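Local coordinates for insecticidal crystal protein Cry7Cal (Bacillus thuringiensis, PDB 5ZI1) that probably acts as a receptor-binding, pore-forming insecticidal toxin, the chain being the three-domain toxin part of a longer delta-endotoxin, at residues A[156-161]-A[165-170]; A[174-179]-A[238-243]; A[273-276]-A[281-284]; A[369-374]-A[438-443]. One frame throughout, in Å; residues are numbered along the deposited sequence.

Contact 1 of 4, residues A[156-161]-A[165-170]; sequences KNAELF and WGMQQY
F161 and W165 pack on each other in the last turn of helix 141-165, just before the tight turn into helix 169-202. F161 does so with its CB rather than its ring: CB lies over one face of the indole, 3.4 Å above the plane and displaced toward the rim. From there CB is 3.6 Å from both W165 CE2 and W165 CZ2. W165 CG stands anti to the carbonyl carbon (chi1 -65°), which lays the indole back along F161. The phenyl group itself leads away, with L160 CB over the centre of one of its faces and N157 OD1 at its edge, in the ring plane. That amide oxygen is hydrogen-bonded to Y93 OH. A looser apolar touch lies further along, where M167 CE reaches A158 CB at 4.3 Å.

The last-turn backbone bond, W165 N to F161 O at 3.0 Å, is weak, bent to 133° at the hydrogen. F161 O also sits over an indole face, 3.4 Å from W165 CG. The helix then closes in a Schellman motif, in which G166 takes up a positive phi of 98°. Q168 follows as N-cap of the next helix, leaving a very short connection.

A water bridges the outer side, accepting from Q169 NE2 and donating to E159 OE2, with long bonds of 3.3 Å.

W165 packs edge-to-face on W100 and touches helices 73-101 and 107-127, so the turn is built into the helical bundle of the N-terminal domain. With a weak backbone bond and a long water bridge as its polar links, this contact probably owes most of its hold to buried apolar surface.

Contact 2 of 4, residues A[174-179]-A[238-243]; sequences LFYNEQ and ARTYPM
The R239 guanidinium lies flat on one face of the Y176 ring. The two planes are 13° apart and their centres 4.0 Å apart, a stacked cation-pi pair. NH1 is offset toward the rim, 3.4 Å from Y176 CD2, whereas Y176 CG lies under the middle of the guanidinium. The aliphatic part of the arginine shares this face, for R239 CD makes a CH-pi contact 4.0 Å from the ring centroid. Two carboxylates outside the two segments hold the guanidinium by salt bridges: NE meets E159 and NH2 meets D173.

This pair fastens the alpha-helical bundle of the N-terminal domain, as in three-domain Cry toxins, to the chain that leaves it. Y176 belongs to helix 169-202; R239 follows helix 232-235 on the way to strand 245-246. Y176 has CG anti to its own N (chi1 -177°), which carries the ring from the helix toward the loop. R239 reaches back along a chain extended from CG to NE and comes down on the ring. The positive charge sits against the electron-rich ring face while the two acids balance it, which probably steadies the guanidinium at this partly open surface.

Further along the loop, Y241 OH is hydrogen-bonded to E596 and Y561, and its ring meets R525 in a cation-pi contact, tying the same loop to the C-terminal domain. Nearer the helix, a water accepts a hydrogen bond from A238 N at 2.8 Å and lies 2.8 Å from Q179 OE1, while Q179 NE2 donates to L152 O and Y236 O.

Contact 3 of 4, residues A[273-276]-A[281-284]; sequences GAAS and LIEN
I282 sets its CD1 methyl against A275 CB and the S276 carbonyl oxygen. Its CG1 branch is anti to the carbonyl carbon (chi1 -53°), and a fully extended chi2 of 180° then pushes CD1 outward from the helix. The methyl ends 3.6 Å from S276 O and 4.0 Å from A275 CB. Further back on the same branch, CG1 lies 3.9 Å from S276 CB, so the serine is touched along its flank as well as at its carbonyl.

This contact folds the loop before helix 279-286 against that helix, in the second, beta-prism domain of three-domain Cry toxins. I282 also packs on W212 of helix 208-227, and its neighbour E283 makes a salt bridge to R219 there, joining the helix to the N-terminal bundle.

S276 has a chi1 of 177°, with OG beside its carbonyl carbon, where it accepts a hydrogen bond from E278 N, an ST turn that leads the chain into the helix. L281 leans on the same oxygen through apolar atoms: CD1 is 3.7 Å and CB 3.8 Å from S276 OG.

Contact 4 of 4, residues A[369-374]-A[438-443]; sequences WYQAVP and IFKETG
W369, whose CG stands anti to its backbone N (chi1 -166°), extends its indole toward T442. The two side chains cross at about a right angle, and T442 CG2 comes within 3.6 Å of W369 CE3 obliquely to the ring. Q371, two residues along the strand, bends at chi2 (-78°), which folds its amide back over the indole. Q371 NE2 lies 3.2 Å above the indole plane, offset toward the rim. It is close to the indole NE1, but both are donors and no bond forms between them.

That amide nitrogen is instead given a partner by a water. The water accepts from Q371 NE2 at 2.7 Å and donates to W369 O at 2.8 Å and to T442 O at 2.9 Å, so three bonds grip it and stitch strand to loop. W369 O is further approached by G443 CA, a CA-H...O contact of 3.2 Å.

K440 runs alongside Q371 but the other way, K440 CD resting 3.9 Å from Q371 CG. At the end of the lysine chain, NZ makes a weak hydrogen bond to G445 O.

Just past the loop segment, backbone bonds from W369 and Q371 to S444 join it to the strand, while on the other edge of the strand Y370 and A372 bond to residues N364 and A362. The loop thus lies along the start of strand 369-382, a strand of one of the antiparallel Greek-key sheets, strand order 3-2-1-4, of the beta-prism domain of Cry toxins.

In the fold
The four contacts form two touching pairs at opposite sides of the chain's centre, 46 to 61 Å apart centre to centre. Contacts 1 and 2 share helix 169-202 and meet through the E159-R239 salt bridge; contacts 3 and 4 meet through backbone, with probable hydrogen bonds from E441 N to A274 O and from S276 N to F439 O. Each pair has one buried and one surface member. The buried ones, 1 and 3, are short-range folds of the chain resting mainly on apolar touches. The surface ones, 2 and 4, join segments about 60 residues apart and rely on cation-pi stacking and flanking salt bridges in the helical domain and on bridging water in the beta-prism.

Contact 1 of 4, residues A[156-161]-A[165-170]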
# COMPACT_ATOMS: atom_id res chain seq x y z
N LYS A 156 17.70 -11.81 -7.95
CA LYS A 156 17.23 -11.75 -9.33
C LYS A 156 18.40 -11.64 -10.31
O LYS A 156 18.34 -12.19 -11.41
CB LYS A 156 16.28 -10.56 -9.50
CG LYS A 156 15.78 -10.35 -10.93
CD LYS A 156 14.75 -9.22 -11.02
CE LYS A 156 14.42 -8.87 -12.46
NZ LYS A 156 13.16 -8.10 -12.60
N ASN A 157 19.47 -10.94 -9.92
CA ASN A 157 20.58 -10.75 -10.84
C ASN A 157 21.15 -12.09 -11.32
O ASN A 157 21.55 -12.21 -12.49
CB ASN A 157 21.67 -9.89 -10.18
CG ASN A 157 21.29 -8.40 -10.11
OD1 ASN A 157 22.15 -7.53 -10.23
ND2 ASN A 157 20.01 -8.11 -9.89
N ALA A 158 21.18 -13.12 -10.46
CA ALA A 158 21.72 -14.41 -10.89
C ALA A 158 20.90 -14.98 -12.04
O ALA A 158 21.46 -15.51 -13.02
CB ALA A 158 21.77 -15.41 -9.73
N GLU A 159 19.57 -14.87 -11.98
CA GLU A 159 18.78 -15.38 -13.08
C GLU A 159 18.94 -14.52 -14.32
O GLU A 159 18.87 -15.04 -15.44
CB GLU A 159 17.30 -15.50 -12.70
CG GLU A 159 16.45 -15.96 -13.90
CD GLU A 159 16.22 -17.48 -13.87
OE1 GLU A 159 16.55 -18.10 -12.83
OE2 GLU A 159 15.79 -18.08 -14.89
N LEU A 160 19.15 -13.21 -14.15
CA LEU A 160 19.30 -12.36 -15.31
C LEU A 160 20.65 -12.55 -15.99
O LEU A 160 20.73 -12.65 -17.22
CB LEU A 160 19.12 -10.89 -14.93
CG LEU A 160 17.74 -10.42 -14.48
CD1 LEU A 160 17.89 -9.04 -13.86
CD2 LEU A 160 16.78 -10.39 -15.63
N PHE A 161 21.72 -12.59 -15.20
CA PHE A 161 23.06 -12.50 -15.76
C PHE A 161 23.94 -13.71 -15.47
O PHE A 161 25.03 -13.80 -16.05
CB PHE A 161 23.76 -11.23 -15.25
CG PHE A 161 22.88 -9.97 -15.27
CD1 PHE A 161 22.34 -9.49 -16.47
CD2 PHE A 161 22.65 -9.25 -14.10
CE1 PHE A 161 21.56 -8.34 -16.48
CE2 PHE A 161 21.87 -8.09 -14.11
CZ PHE A 161 21.33 -7.64 -15.29
N TRP A 165 27.73 -14.87 -16.85
CA TRP A 165 28.93 -14.81 -16.03
C TRP A 165 29.71 -16.11 -16.00
O TRP A 165 30.80 -16.14 -15.42
CB TRP A 165 28.56 -14.46 -14.60
CG TRP A 165 27.99 -13.12 -14.43
CD1 TRP A 165 28.06 -12.06 -15.30
CD2 TRP A 165 27.25 -12.66 -13.30
NE1 TRP A 165 27.41 -10.98 -14.78
CE2 TRP A 165 26.90 -11.32 -13.55
CE3 TRP A 165 26.85 -13.25 -12.11
CZ2 TRP A 165 26.17 -10.57 -12.64
CZ3 TRP A 165 26.13 -12.51 -11.21
CH2 TRP A 165 25.79 -11.18 -11.48
N GLY A 166 29.19 -17.17 -16.61
CA GLY A 166 29.79 -18.48 -16.50
C GLY A 166 29.14 -19.39 -15.47
O GLY A 166 29.73 -20.42 -15.14
N MET A 167 27.98 -19.03 -14.95
CA MET A 167 27.28 -19.89 -14.02
C MET A 167 26.63 -21.04 -14.77
O MET A 167 26.06 -20.85 -15.85
CB MET A 167 26.21 -19.10 -13.25
CG MET A 167 26.75 -18.35 -12.05
SD MET A 167 25.49 -17.49 -11.10
CE MET A 167 24.35 -18.77 -10.69
N GLN A 168 26.73 -22.23 -14.20
CA GLN A 168 26.05 -23.37 -14.76
C GLN A 168 24.59 -23.39 -14.32
O GLN A 168 24.20 -22.72 -13.36
CB GLN A 168 26.75 -24.67 -14.36
CG GLN A 168 27.72 -25.15 -15.43
CD GLN A 168 28.61 -26.26 -14.92
OE1 GLN A 168 29.45 -26.03 -14.04
NE2 GLN A 168 28.46 -27.48 -15.47
N GLN A 169 23.78 -24.17 -15.03
CA GLN A 169 22.34 -24.09 -14.81
C GLN A 169 21.99 -24.49 -13.39
O GLN A 169 21.10 -23.88 -12.77
CB GLN A 169 21.59 -24.94 -15.83
CG GLN A 169 20.05 -24.82 -15.75
CD GLN A 169 19.53 -23.45 -16.15
OE1 GLN A 169 19.68 -23.03 -17.30
NE2 GLN A 169 18.93 -22.74 -15.20
N TYR A 170 22.67 -25.50 -12.83
CA TYR A 170 22.32 -25.96 -11.50
C TYR A 170 22.48 -24.84 -10.47
O TYR A 170 21.69 -24.74 -9.53
CB TYR A 170 23.18 -27.17 -11.09
CG TYR A 170 24.61 -26.83 -10.73
CD1 TYR A 170 24.96 -26.33 -9.46
CD2 TYR A 170 25.64 -27.05 -11.64
CE1 TYR A 170 26.27 -26.01 -9.15
CE2 TYR A 170 26.96 -26.76 -11.32
CZ TYR A 170 27.26 -26.24 -10.07
OH TYR A 170 28.56 -25.95 -9.76
O HOH W 1 18.02 -19.88 -16.47

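Contact 2 of 4, residues A[174-179]-A[238-243]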
# COMPACT_ATOMS: atom_id res chain seq x y z
N LEU A 174 19.87 -23.13 -8.17
CA LEU A 174 19.95 -23.05 -6.71
C LEU A 174 19.54 -21.67 -6.23
O LEU A 174 18.71 -21.53 -5.32
CB LEU A 174 21.36 -23.38 -6.25
CG LEU A 174 21.57 -23.41 -4.73
CD1 LEU A 174 20.89 -24.62 -4.10
CD2 LEU A 174 23.06 -23.38 -4.40
N PHE A 175 20.10 -20.62 -6.84
CA PHE A 175 19.78 -19.25 -6.45
C PHE A 175 18.29 -18.95 -6.64
O PHE A 175 17.66 -18.34 -5.76
CB PHE A 175 20.64 -18.28 -7.25
CG PHE A 175 22.06 -18.21 -6.76
CD1 PHE A 175 22.34 -17.93 -5.43
CD2 PHE A 175 23.11 -18.44 -7.62
CE1 PHE A 175 23.64 -17.86 -4.98
CE2 PHE A 175 24.42 -18.38 -7.18
CZ PHE A 175 24.68 -18.09 -5.85
N TYR A 176 17.72 -19.40 -7.75
CA TYR A 176 16.28 -19.30 -7.95
C TYR A 176 15.51 -19.91 -6.79
O TYR A 176 14.63 -19.25 -6.20
CB TYR A 176 15.88 -19.99 -9.27
CG TYR A 176 14.40 -19.84 -9.57
CD1 TYR A 176 13.89 -18.63 -10.03
CD2 TYR A 176 13.51 -20.89 -9.36
CE1 TYR A 176 12.54 -18.47 -10.29
CE2 TYR A 176 12.15 -20.75 -9.62
CZ TYR A 176 11.67 -19.53 -10.09
OH TYR A 176 10.32 -19.35 -10.36
N ASN A 177 15.84 -21.15 -6.41
CA ASN A 177 15.10 -21.81 -5.34
C ASN A 177 15.36 -21.15 -3.99
O ASN A 177 14.45 -21.08 -3.16
CB ASN A 177 15.45 -23.29 -5.28
CG ASN A 177 15.00 -24.04 -6.52
OD1 ASN A 177 13.98 -23.71 -7.13
ND2 ASN A 177 15.76 -25.06 -6.89
N GLU A 178 16.59 -20.72 -3.73
CA GLU A 178 16.84 -19.95 -2.53
C GLU A 178 15.96 -18.70 -2.50
O GLU A 178 15.33 -18.40 -1.48
CB GLU A 178 18.31 -19.57 -2.44
CG GLU A 178 19.21 -20.74 -2.14
CD GLU A 178 20.66 -20.32 -2.07
OE1 GLU A 178 21.53 -21.21 -1.90
OE2 GLU A 178 20.90 -19.08 -2.18
N GLN A 179 15.87 -17.99 -3.63
CA GLN A 179 15.06 -16.77 -3.68
C GLN A 179 13.60 -17.07 -3.35
O GLN A 179 12.97 -16.37 -2.55
CB GLN A 179 15.16 -16.11 -5.06
CG GLN A 179 14.51 -14.71 -5.12
CD GLN A 179 14.30 -14.19 -6.54
OE1 GLN A 179 13.84 -14.92 -7.43
NE2 GLN A 179 14.63 -12.91 -6.76
N ALA A 238 12.24 -13.75 -11.73
CA ALA A 238 12.44 -13.39 -13.13
C ALA A 238 11.92 -14.44 -14.11
O ALA A 238 11.83 -14.14 -15.30
CB ALA A 238 13.92 -13.14 -13.40
N ARG A 239 11.59 -15.64 -13.64
CA ARG A 239 10.95 -16.61 -14.53
C ARG A 239 9.46 -16.36 -14.64
O ARG A 239 8.89 -16.49 -15.73
CB ARG A 239 11.20 -18.03 -14.04
CG ARG A 239 12.58 -18.53 -14.37
CD ARG A 239 12.85 -19.89 -13.76
NE ARG A 239 14.29 -20.04 -13.65
CZ ARG A 239 14.91 -21.05 -13.06
NH1 ARG A 239 14.22 -22.05 -12.52
NH2 ARG A 239 16.24 -21.05 -13.02
N THR A 240 8.81 -16.04 -13.52
CA THR A 240 7.39 -15.74 -13.53
C THR A 240 7.13 -14.36 -14.11
O THR A 240 6.06 -14.11 -14.68
CB THR A 240 6.82 -15.85 -12.12
OG1 THR A 240 7.26 -17.06 -11.51
CG2 THR A 240 5.31 -15.84 -12.13
N TYR A 241 8.10 -13.46 -14.00
CA TYR A 241 7.98 -12.09 -14.51
C TYR A 241 9.22 -11.79 -15.35
O TYR A 241 10.13 -11.06 -14.91
CB TYR A 241 7.79 -11.09 -13.37
CG TYR A 241 6.53 -11.36 -12.56
CD1 TYR A 241 6.56 -12.15 -11.42
CD2 TYR A 241 5.30 -10.84 -12.96
CE1 TYR A 241 5.40 -12.41 -10.68
CE2 TYR A 241 4.14 -11.09 -12.24
CZ TYR A 241 4.19 -11.87 -11.10
OH TYR A 241 3.02 -12.12 -10.39
N PRO A 242 9.28 -12.32 -16.57
CA PRO A 242 10.43 -12.07 -17.45
C PRO A 242 10.40 -10.73 -18.16
O PRO A 242 11.33 -10.44 -18.93
CB PRO A 242 10.35 -13.22 -18.46
CG PRO A 242 8.88 -13.48 -18.59
CD PRO A 242 8.31 -13.24 -17.19
N MET A 243 9.38 -9.90 -17.96
CA MET A 243 9.41 -8.56 -18.52
C MET A 243 8.73 -7.57 -17.58
O MET A 243 8.15 -7.94 -16.55
CB MET A 243 8.78 -8.52 -19.92
CG MET A 243 7.29 -8.78 -19.97
SD MET A 243 6.81 -9.46 -21.59
CE MET A 243 8.10 -8.82 -22.67
O HOH W 2 14.40 -14.61 -10.18

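Contact 3 of 4, residues A[273-276]-A[281-284]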
# COMPACT_ATOMS: atom_id res chain seq x y z
N GLY A 273 -9.99 12.16 25.15
CA GLY A 273 -10.96 11.84 26.19
C GLY A 273 -12.40 11.81 25.72
O GLY A 273 -13.23 11.17 26.37
N ALA A 274 -12.71 12.47 24.60
CA ALA A 274 -14.07 12.47 24.07
C ALA A 274 -14.38 11.25 23.20
O ALA A 274 -15.56 10.96 22.98
CB ALA A 274 -14.31 13.75 23.26
N ALA A 275 -13.37 10.54 22.71
CA ALA A 275 -13.62 9.34 21.93
C ALA A 275 -14.23 8.22 22.78
O ALA A 275 -14.17 8.25 24.01
CB ALA A 275 -12.34 8.83 21.27
N SER A 276 -14.82 7.24 22.09
CA SER A 276 -15.34 6.04 22.74
C SER A 276 -14.31 5.41 23.66
O SER A 276 -13.10 5.54 23.45
CB SER A 276 -15.76 5.00 21.70
OG SER A 276 -16.20 3.82 22.34
N LEU A 281 -15.16 0.08 18.64
CA LEU A 281 -16.10 1.08 18.14
C LEU A 281 -15.36 2.14 17.32
O LEU A 281 -15.78 2.48 16.21
CB LEU A 281 -16.87 1.71 19.29
CG LEU A 281 -17.81 0.72 19.97
CD1 LEU A 281 -18.67 1.43 21.02
CD2 LEU A 281 -18.66 -0.01 18.95
N ILE A 282 -14.24 2.63 17.84
CA ILE A 282 -13.44 3.59 17.09
C ILE A 282 -13.00 2.98 15.77
O ILE A 282 -13.17 3.58 14.70
CB ILE A 282 -12.24 4.04 17.93
CG1 ILE A 282 -12.71 4.55 19.29
CG2 ILE A 282 -11.47 5.09 17.16
CD1 ILE A 282 -11.57 5.04 20.21
N GLU A 283 -12.39 1.79 15.83
CA GLU A 283 -11.87 1.15 14.63
C GLU A 283 -12.96 0.96 13.58
O GLU A 283 -12.77 1.28 12.40
CB GLU A 283 -11.21 -0.19 14.99
CG GLU A 283 -10.73 -1.05 13.79
CD GLU A 283 -9.47 -0.53 13.10
OE1 GLU A 283 -9.01 0.58 13.46
OE2 GLU A 283 -8.93 -1.22 12.19
N ASN A 284 -14.14 0.49 14.00
CA ASN A 284 -15.17 0.18 13.02
C ASN A 284 -15.76 1.44 12.39
O ASN A 284 -16.19 1.40 11.24
CB ASN A 284 -16.28 -0.68 13.65
CG ASN A 284 -15.86 -2.15 13.85
OD1 ASN A 284 -15.01 -2.69 13.13
ND2 ASN A 284 -16.47 -2.80 14.83

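Contact 4 of 4, residues A[369-374]-A[438-443]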
# COMPACT_ATOMS: atom_id res chain seq x y z
N TRP A 369 -19.20 19.43 25.46
CA TRP A 369 -17.87 19.25 24.88
C TRP A 369 -18.00 19.22 23.36
O TRP A 369 -18.50 18.25 22.79
CB TRP A 369 -17.24 17.97 25.44
CG TRP A 369 -15.77 17.83 25.20
CD1 TRP A 369 -14.99 18.62 24.41
CD2 TRP A 369 -14.91 16.82 25.75
NE1 TRP A 369 -13.69 18.17 24.44
CE2 TRP A 369 -13.62 17.06 25.25
CE3 TRP A 369 -15.10 15.74 26.62
CZ2 TRP A 369 -12.52 16.26 25.59
CZ3 TRP A 369 -14.01 14.95 26.96
CH2 TRP A 369 -12.74 15.21 26.45
N TYR A 370 -17.59 20.31 22.71
CA TYR A 370 -17.69 20.47 21.26
C TYR A 370 -16.38 20.13 20.58
O TYR A 370 -15.30 20.41 21.11
CB TYR A 370 -18.09 21.91 20.89
CG TYR A 370 -19.49 22.31 21.30
CD1 TYR A 370 -20.60 21.67 20.75
CD2 TYR A 370 -19.71 23.34 22.22
CE1 TYR A 370 -21.88 22.02 21.11
CE2 TYR A 370 -20.99 23.70 22.58
CZ TYR A 370 -22.07 23.05 22.03
OH TYR A 370 -23.35 23.41 22.38
N GLN A 371 -16.47 19.54 19.39
CA GLN A 371 -15.31 19.34 18.53
C GLN A 371 -15.59 20.05 17.22
O GLN A 371 -16.69 19.92 16.66
CB GLN A 371 -15.02 17.86 18.30
CG GLN A 371 -15.24 17.01 19.52
CD GLN A 371 -14.10 17.09 20.52
OE1 GLN A 371 -12.98 17.54 20.21
NE2 GLN A 371 -14.37 16.64 21.73
N ALA A 372 -14.62 20.80 16.72
CA ALA A 372 -14.87 21.72 15.62
C ALA A 372 -13.80 21.58 14.56
O ALA A 372 -12.60 21.58 14.87
CB ALA A 372 -14.96 23.17 16.13
N VAL A 373 -14.23 21.48 13.30
CA VAL A 373 -13.36 21.66 12.15
C VAL A 373 -13.96 22.78 11.30
O VAL A 373 -14.69 22.51 10.33
CB VAL A 373 -13.21 20.35 11.35
CG1 VAL A 373 -12.30 20.59 10.15
CG2 VAL A 373 -12.66 19.22 12.27
N PRO A 374 -13.70 24.05 11.63
CA PRO A 374 -14.38 25.13 10.90
C PRO A 374 -13.79 25.40 9.53
O PRO A 374 -14.44 26.09 8.73
CB PRO A 374 -14.22 26.35 11.83
CG PRO A 374 -13.07 26.02 12.72
CD PRO A 374 -12.99 24.52 12.84
N ILE A 438 -14.39 9.81 14.05
CA ILE A 438 -14.11 9.19 15.33
C ILE A 438 -15.43 8.96 16.05
O ILE A 438 -16.23 9.89 16.23
CB ILE A 438 -13.19 10.08 16.17
CG1 ILE A 438 -11.77 10.06 15.61
CG2 ILE A 438 -13.17 9.63 17.61
CD1 ILE A 438 -11.12 8.65 15.63
N PHE A 439 -15.66 7.71 16.46
CA PHE A 439 -16.80 7.37 17.30
C PHE A 439 -16.68 8.10 18.64
O PHE A 439 -15.78 7.82 19.43
CB PHE A 439 -16.84 5.86 17.53
CG PHE A 439 -18.17 5.35 18.02
CD1 PHE A 439 -18.69 5.79 19.23
CD2 PHE A 439 -18.89 4.43 17.27
CE1 PHE A 439 -19.93 5.34 19.68
CE2 PHE A 439 -20.12 3.96 17.72
CZ PHE A 439 -20.64 4.41 18.93
N LYS A 440 -17.61 9.00 18.91
CA LYS A 440 -17.51 9.85 20.08
C LYS A 440 -18.31 9.26 21.23
O LYS A 440 -19.39 8.68 21.03
CB LYS A 440 -17.98 11.28 19.76
CG LYS A 440 -16.90 12.35 19.95
CD LYS A 440 -17.11 13.62 19.11
CE LYS A 440 -18.53 14.13 19.20
NZ LYS A 440 -19.40 13.48 18.17
N GLU A 441 -17.77 9.37 22.44
CA GLU A 441 -18.45 8.94 23.65
C GLU A 441 -19.32 10.03 24.25
O GLU A 441 -20.32 9.73 24.90
CB GLU A 441 -17.44 8.48 24.70
CG GLU A 441 -18.03 7.91 25.98
CD GLU A 441 -16.97 7.26 26.89
OE1 GLU A 441 -17.28 6.29 27.62
OE2 GLU A 441 -15.80 7.72 26.87
N THR A 442 -18.96 11.30 24.02
CA THR A 442 -19.71 12.40 24.60
C THR A 442 -19.66 13.63 23.70
O THR A 442 -18.75 13.79 22.87
CB THR A 442 -19.18 12.75 26.00
OG1 THR A 442 -20.17 13.47 26.73
CG2 THR A 442 -17.93 13.59 25.89
N GLY A 443 -20.64 14.52 23.87
CA GLY A 443 -20.58 15.80 23.22
C GLY A 443 -21.14 15.87 21.81
O GLY A 443 -22.07 15.14 21.45
O HOH W 3 -17.01 15.97 22.04